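Protein phosphatase Slingshot homolog 2 (Homo sapiens, PDB 2NT2) dephosphorylates phosphotyrosine, phosphoserine and phosphothreonine in proteins and, by activating cofilin, promotes disassembly of actin filaments, this chain being its catalytic domain. Local coordinates at residues R31-T37 with V47-I53; V36-I40 with V86-M90. The protein carries 1 engineered substitution. All blocks are in the same frame, centred on the assembly; numbering follows the deposited sequence.

Contact 1. Residues R31-T37 with V47-I53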
loop_
_atom_site.group_PDB
_atom_site.type_symbol
_atom_site.label_atom_id
_atom_site.label_comp_id
_atom_site.label_asym_id
_atom_site.label_seq_id
_atom_site.Cartn_x
_atom_site.Cartn_y
_atom_site.Cartn_z
ATOM N N ARG A 31 6.543 -0.732 12.190
ATOM C CA ARG A 31 6.316 -1.931 12.993
ATOM C C ARG A 31 5.212 -2.781 12.367
ATOM O O ARG A 31 5.027 -3.937 12.744
ATOM C CB ARG A 31 5.955 -1.614 14.444
ATOM C CG ARG A 31 6.601 -0.380 15.030
ATOM C CD ARG A 31 8.013 -0.594 15.528
ATOM N NE ARG A 31 8.490 -1.963 15.385
ATOM C CZ ARG A 31 9.686 -2.379 15.790
ATOM N NH1 ARG A 31 10.523 -1.529 16.373
ATOM N NH2 ARG A 31 10.039 -3.646 15.619
ATOM N N TYR A 32 4.505 -2.175 11.429
ATOM C CA TYR A 32 3.446 -2.831 10.681
ATOM C C TYR A 32 3.865 -2.959 9.218
ATOM O O TYR A 32 4.417 -2.025 8.638
ATOM C CB TYR A 32 2.138 -2.046 10.766
ATOM C CG TYR A 32 1.592 -1.874 12.160
ATOM C CD1 TYR A 32 1.988 -0.802 12.951
ATOM C CD2 TYR A 32 0.680 -2.782 12.684
ATOM C CE1 TYR A 32 1.494 -0.632 14.231
ATOM C CE2 TYR A 32 0.186 -2.613 13.967
ATOM C CZ TYR A 32 0.594 -1.541 14.732
ATOM O OH TYR A 32 0.094 -1.386 16.007
ATOM N N ILE A 33 3.599 -4.115 8.624
ATOM C CA ILE A 33 3.940 -4.292 7.217
ATOM C C ILE A 33 2.770 -4.902 6.451
ATOM O O ILE A 33 2.324 -6.002 6.771
ATOM C CB ILE A 33 5.180 -5.173 7.032
ATOM C CG1 ILE A 33 6.426 -4.674 7.767
ATOM C CG2 ILE A 33 5.480 -5.352 5.549
ATOM C CD1 ILE A 33 7.617 -5.598 7.607
ATOM N N LEU A 34 2.310 -4.141 5.466
ATOM C CA LEU A 34 1.306 -4.565 4.509
ATOM C C LEU A 34 1.988 -5.093 3.242
ATOM O O LEU A 34 2.497 -4.346 2.407
ATOM C CB LEU A 34 0.354 -3.423 4.177
ATOM C CG LEU A 34 -0.859 -3.761 3.310
ATOM C CD1 LEU A 34 -1.531 -5.037 3.788
ATOM C CD2 LEU A 34 -1.840 -2.594 3.307
ATOM N N ASN A 35 2.011 -6.414 3.166
ATOM C CA ASN A 35 2.612 -7.160 2.076
ATOM C C ASN A 35 1.549 -7.562 1.056
ATOM O O ASN A 35 0.845 -8.548 1.256
ATOM C CB ASN A 35 3.306 -8.396 2.651
ATOM C CG ASN A 35 4.077 -9.176 1.612
ATOM O OD1 ASN A 35 3.882 -8.972 0.416
ATOM N ND2 ASN A 35 4.946 -10.063 2.089
ATOM N N VAL A 36 1.439 -6.784 -0.010
ATOM C CA VAL A 36 0.435 -6.947 -1.047
ATOM C C VAL A 36 0.916 -7.873 -2.156
ATOM O O VAL A 36 0.920 -7.516 -3.339
ATOM C CB VAL A 36 0.054 -5.583 -1.666
ATOM C CG1 VAL A 36 -1.270 -5.691 -2.412
ATOM C CG2 VAL A 36 -0.036 -4.516 -0.591
ATOM N N THR A 37 1.383 -9.062 -1.778
ATOM C CA THR A 37 1.880 -10.038 -2.729
ATOM C C THR A 37 1.442 -11.451 -2.332
ATOM O O THR A 37 1.117 -11.693 -1.171
ATOM C CB THR A 37 3.413 -10.065 -2.867
ATOM O OG1 THR A 37 3.969 -10.937 -1.867
ATOM C CG2 THR A 37 4.057 -8.705 -2.679
ATOM N N VAL A 47 9.333 -9.682 14.489
ATOM C CA VAL A 47 9.779 -8.297 14.562
ATOM C C VAL A 47 8.626 -7.371 14.193
ATOM O O VAL A 47 8.384 -6.358 14.850
ATOM C CB VAL A 47 10.973 -8.024 13.628
ATOM C CG1 VAL A 47 11.473 -6.597 13.800
ATOM C CG2 VAL A 47 12.094 -9.022 13.889
ATOM N N PHE A 48 7.916 -7.719 13.117
ATOM C CA PHE A 48 6.830 -6.873 12.649
ATOM C C PHE A 48 5.504 -7.620 12.557
ATOM O O PHE A 48 5.475 -8.819 12.288
ATOM C CB PHE A 48 7.172 -6.270 11.284
ATOM C CG PHE A 48 8.538 -5.611 11.214
ATOM C CD1 PHE A 48 9.633 -6.319 10.758
ATOM C CD2 PHE A 48 8.714 -4.293 11.600
ATOM C CE1 PHE A 48 10.881 -5.722 10.677
ATOM C CE2 PHE A 48 9.955 -3.688 11.526
ATOM C CZ PHE A 48 11.039 -4.406 11.063
ATOM N N GLU A 49 4.430 -6.878 12.783
ATOM C CA GLU A 49 3.063 -7.320 12.559
ATOM C C GLU A 49 2.727 -7.260 11.068
ATOM O O GLU A 49 2.826 -6.186 10.469
ATOM C CB GLU A 49 2.113 -6.416 13.339
ATOM C CG GLU A 49 1.327 -7.138 14.421
ATOM C CD GLU A 49 -0.128 -6.698 14.426
ATOM O OE1 GLU A 49 -0.822 -6.880 13.404
ATOM O OE2 GLU A 49 -0.571 -6.165 15.464
ATOM N N TYR A 50 2.336 -8.394 10.505
ATOM C CA TYR A 50 2.109 -8.525 9.075
ATOM C C TYR A 50 0.633 -8.658 8.711
ATOM O O TYR A 50 -0.152 -9.221 9.468
ATOM C CB TYR A 50 2.866 -9.736 8.513
ATOM C CG TYR A 50 4.353 -9.500 8.386
ATOM C CD1 TYR A 50 5.218 -9.937 9.382
ATOM C CD2 TYR A 50 4.886 -8.841 7.286
ATOM C CE1 TYR A 50 6.575 -9.723 9.278
ATOM C CE2 TYR A 50 6.248 -8.627 7.184
ATOM C CZ TYR A 50 7.087 -9.070 8.183
ATOM O OH TYR A 50 8.445 -8.868 8.094
ATOM N N HIS A 51 0.302 -8.149 7.530
ATOM C CA HIS A 51 -0.964 -8.421 6.870
ATOM C C HIS A 51 -0.721 -8.718 5.391
ATOM O O HIS A 51 -0.020 -7.971 4.706
ATOM C CB HIS A 51 -1.955 -7.270 7.029
ATOM C CG HIS A 51 -3.369 -7.668 6.700
ATOM N ND1 HIS A 51 -4.262 -8.074 7.664
ATOM C CD2 HIS A 51 -4.045 -7.727 5.531
ATOM C CE1 HIS A 51 -5.425 -8.368 7.110
ATOM N NE2 HIS A 51 -5.318 -8.164 5.808
ATOM N N ASN A 52 -1.272 -9.820 4.896
ATOM C CA ASN A 52 -0.935 -10.270 3.547
ATOM C C ASN A 52 -2.145 -10.300 2.623
ATOM O O ASN A 52 -3.220 -10.765 3.001
ATOM C CB ASN A 52 -0.270 -11.649 3.631
ATOM C CG ASN A 52 1.087 -11.577 4.306
ATOM O OD1 ASN A 52 2.121 -11.626 3.632
ATOM N ND2 ASN A 52 1.104 -11.443 5.628
ATOM N N ILE A 53 -1.961 -9.759 1.431
ATOM C CA ILE A 53 -2.954 -9.699 0.370
ATOM C C ILE A 53 -2.433 -10.511 -0.822
ATOM O O ILE A 53 -1.745 -10.002 -1.702
ATOM C CB ILE A 53 -3.259 -8.251 -0.048
ATOM C CG1 ILE A 53 -3.761 -7.327 1.055
ATOM C CG2 ILE A 53 -4.166 -8.208 -1.271
ATOM C CD1 ILE A 53 -4.841 -7.775 2.003
#
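Strand 31-35 pairs in parallel with strand 49-52, Tyr32 beside Glu49 and Asn35 beside Asn52, their axes inclined at 15°, at one margin of the central sheet of a dual-specificity phosphatase domain. Strand 49-52 is outermost, and the chain reaches it from strand 30-35 without an intervening helix. The pairing is a worked example of parallel backbone bonding. Ile33 uses both its groups, N to Glu49 O and O to His51 N; Asn35 does the same, N to His51 O and O to Ile53 N, and the bond from Glu49 N to Arg31 O (3.0 Å) begins the series. Just past the strand, Val36 centres an inverse gamma turn.

Apolar packing differs on the two faces. On one, Ile33 and Tyr50 point the same way side by side. Ile33 CG1 is anti to the carbonyl carbon (chi1 -56°) and its chain is extended beyond, which carries CD1 to within 3.4 Å of Tyr50 CE2 and 3.7 Å of Phe48 CG. Leu25 of helix 22-27 closes over Ile33 and Phe48. On the other face Leu34 CD1 runs alongside His51, 4.0 Å from its CB, and Tyr32 lies beside Glu49, ring and carboxylate 66° apart, with helix 67-79 packed beneath. Val36 CG1 meets Ile53 CG2 at 4.0 Å beyond the strand ends.

Polar side chains mostly look outside the pair. Tyr50 OH is hydrogen-bonded to Phe44 N, and Asn52 OD1, which touches Asn35 CB at 3.6 Å, bonds to Asn42 ND2. Arg31 is the exception: its chain bends at CG and CD, and NH2 donates to Val47 O across 3.3 Å, the oxygen lying in the guanidinium plane while the nitrogen stands above the carbonyl plane.

Contact 2. Residues V36-I40 with V86-M90. Engineered in segment 86-90: Ser88 (natural residue Cys). With SO4 (sulfate ion), chain D.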
loop_
_atom_site.group_PDB
_atom_site.type_symbol
_atom_site.label_atom_id
_atom_site.label_comp_id
_atom_site.label_asym_id
_atom_site.label_seq_id
_atom_site.Cartn_x
_atom_site.Cartn_y
_atom_site.Cartn_z
ATOM N N VAL A 36 1.439 -6.784 -0.010
ATOM C CA VAL A 36 0.435 -6.947 -1.047
ATOM C C VAL A 36 0.916 -7.873 -2.156
ATOM O O VAL A 36 0.920 -7.516 -3.339
ATOM C CB VAL A 36 0.054 -5.583 -1.666
ATOM C CG1 VAL A 36 -1.270 -5.691 -2.412
ATOM C CG2 VAL A 36 -0.036 -4.516 -0.591
ATOM N N THR A 37 1.383 -9.062 -1.778
ATOM C CA THR A 37 1.880 -10.038 -2.729
ATOM C C THR A 37 1.442 -11.451 -2.332
ATOM O O THR A 37 1.117 -11.693 -1.171
ATOM C CB THR A 37 3.413 -10.065 -2.867
ATOM O OG1 THR A 37 3.969 -10.937 -1.867
ATOM C CG2 THR A 37 4.057 -8.705 -2.679
ATOM N N ARG A 38 1.491 -12.345 -3.307
ATOM C CA ARG A 38 1.356 -13.773 -3.074
ATOM C C ARG A 38 2.735 -14.432 -2.962
ATOM O O ARG A 38 2.902 -15.364 -2.173
ATOM C CB ARG A 38 0.572 -14.445 -4.205
ATOM C CG ARG A 38 0.551 -15.968 -4.091
ATOM C CD ARG A 38 -0.763 -16.460 -3.504
ATOM N NE ARG A 38 -0.568 -17.194 -2.259
ATOM C CZ ARG A 38 -1.498 -17.444 -1.355
ATOM N NH1 ARG A 38 -2.744 -17.022 -1.528
ATOM N NH2 ARG A 38 -1.186 -18.121 -0.259
ATOM N N GLU A 39 3.678 -13.938 -3.749
ATOM C CA GLU A 39 4.973 -14.551 -3.981
ATOM C C GLU A 39 6.108 -14.037 -3.112
ATOM O O GLU A 39 7.199 -14.611 -3.046
ATOM C CB GLU A 39 5.331 -14.352 -5.468
ATOM C CG GLU A 39 5.830 -12.961 -5.814
ATOM C CD GLU A 39 4.734 -11.991 -6.198
ATOM O OE1 GLU A 39 5.013 -11.033 -6.955
ATOM O OE2 GLU A 39 3.578 -12.152 -5.756
ATOM N N ILE A 40 5.926 -12.911 -2.417
ATOM C CA ILE A 40 7.027 -12.437 -1.573
ATOM C C ILE A 40 6.744 -12.781 -0.115
ATOM O O ILE A 40 5.607 -12.708 0.342
ATOM C CB ILE A 40 7.273 -10.930 -1.721
ATOM C CG1 ILE A 40 7.838 -10.542 -3.098
ATOM C CG2 ILE A 40 8.179 -10.389 -0.635
ATOM C CD1 ILE A 40 6.732 -10.097 -4.028
ATOM N N VAL A 86 3.699 -0.204 3.053
ATOM C CA VAL A 86 2.952 -0.919 2.021
ATOM C C VAL A 86 3.912 -1.292 0.889
ATOM O O VAL A 86 4.489 -0.406 0.266
ATOM C CB VAL A 86 1.771 -0.133 1.446
ATOM C CG1 VAL A 86 0.833 -1.109 0.737
ATOM C CG2 VAL A 86 1.036 0.629 2.534
ATOM N N HIS A 87 4.084 -2.593 0.667
ATOM C CA HIS A 87 5.035 -3.039 -0.351
ATOM C C HIS A 87 4.468 -4.173 -1.199
ATOM O O HIS A 87 3.547 -4.884 -0.809
ATOM C CB HIS A 87 6.365 -3.437 0.273
ATOM C CG HIS A 87 6.423 -4.770 0.941
ATOM N ND1 HIS A 87 6.863 -5.902 0.291
ATOM C CD2 HIS A 87 6.114 -5.171 2.195
ATOM C CE1 HIS A 87 6.819 -6.938 1.111
ATOM N NE2 HIS A 87 6.364 -6.522 2.277
ATOM N N SER A 88 5.038 -4.276 -2.393
ATOM C CA SER A 88 4.800 -5.369 -3.324
ATOM C C SER A 88 6.142 -5.988 -3.705
ATOM O O SER A 88 7.063 -6.011 -2.884
ATOM C CB SER A 88 4.042 -4.873 -4.554
ATOM O OG SER A 88 4.642 -3.709 -5.096
ATOM N N LYS A 89 6.274 -6.454 -4.939
ATOM C CA LYS A 89 7.610 -6.815 -5.424
ATOM C C LYS A 89 8.361 -5.564 -5.881
ATOM O O LYS A 89 9.485 -5.325 -5.457
ATOM C CB LYS A 89 7.528 -7.840 -6.548
ATOM C CG LYS A 89 8.750 -7.901 -7.450
ATOM C CD LYS A 89 9.113 -9.321 -7.833
ATOM C CE LYS A 89 10.456 -9.368 -8.543
ATOM N NZ LYS A 89 11.190 -10.632 -8.261
ATOM N N MET A 90 7.755 -4.759 -6.753
ATOM C CA MET A 90 8.433 -3.561 -7.229
ATOM C C MET A 90 8.010 -2.294 -6.500
ATOM O O MET A 90 8.771 -1.321 -6.494
ATOM C CB MET A 90 8.236 -3.388 -8.738
ATOM C CG MET A 90 8.451 -4.641 -9.565
ATOM S SD MET A 90 10.073 -5.401 -9.376
ATOM C CE MET A 90 11.114 -3.972 -9.109
HETATM S S SO4 D . 4.335 -4.815 -8.076
HETATM O O1 SO4 D . 5.362 -5.664 -7.490
HETATM O O2 SO4 D . 4.483 -4.737 -9.528
HETATM O O3 SO4 D . 3.010 -5.365 -7.774
HETATM O O4 SO4 D . 4.443 -3.469 -7.505
#
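Thr37 OG1, whose residue rests against Ser88 across the contact, accepts from Ile40 N at 2.8 Å, forming an ST motif, and lies within hydrogen-bonding reach of Asn35 OD1. With OG1 set between the backbone N and carbonyl carbon (chi1 86°), the other branch, CG2, is turned onto the backbone of Ser88, tight at 3.5 Å from its CA. With an alanine here, Ile40 N would probably lose its acceptor and a gap would open against Ser88.

Between the backbones, Val36 N donates to His87 O at 2.9 Å, almost straight, and Val36 CG2 packs on Val86 CG1. His87 opens the signature sequence whose loop, the P-loop of protein-tyrosine phosphatases, follows. Ser88 is engineered in place of the natural cysteine, the residue that forms the phosphocysteine intermediate. A sulfate occupies the loop: its O1 takes Met90 N at 2.7 Å and, more weakly, Lys89 N. Val92 N, Ser93 N and Arg94 NE also donate to the sulfate. Glu39 OE1 makes a salt bridge to that arginine.

Ile40 packs against His87 and Lys89 at the start of the loop. The side chains of Ile40 and Lys89 cross at about a right angle, Ile40 CD1 3.5 Å from Lys89 CB, and Ile40 CG2 comes to the edge of the His87 ring at CE1. His87 ND1 donates to Ser88 O at 3.2 Å, the oxygen near the ring plane.

How the contacts relate
Contacts 1 and 2 share Val36 and Thr37, and their centres are about 10 Å apart. Contact 1 joins strand 30-35 to the outermost strand 49-52; contact 2 sets the loop after strand 30-35 against the end of strand 83-87, the neighbour of strand 30-35 on its other side. Leu34 O bonds to His87 N at 2.9 Å, Asn35 ND2 to Ile40 O at 3.2 Å, and Ile33 CG2 packs on His87 CD2 at 3.4 Å. The two contacts illustrate how parallel strands deliver loops to one active site: the nearest side-chain atoms of Thr37 and the substituted Ser88 are about 4 Å apart, and those of Thr37 lie about 6 Å from the sulfate.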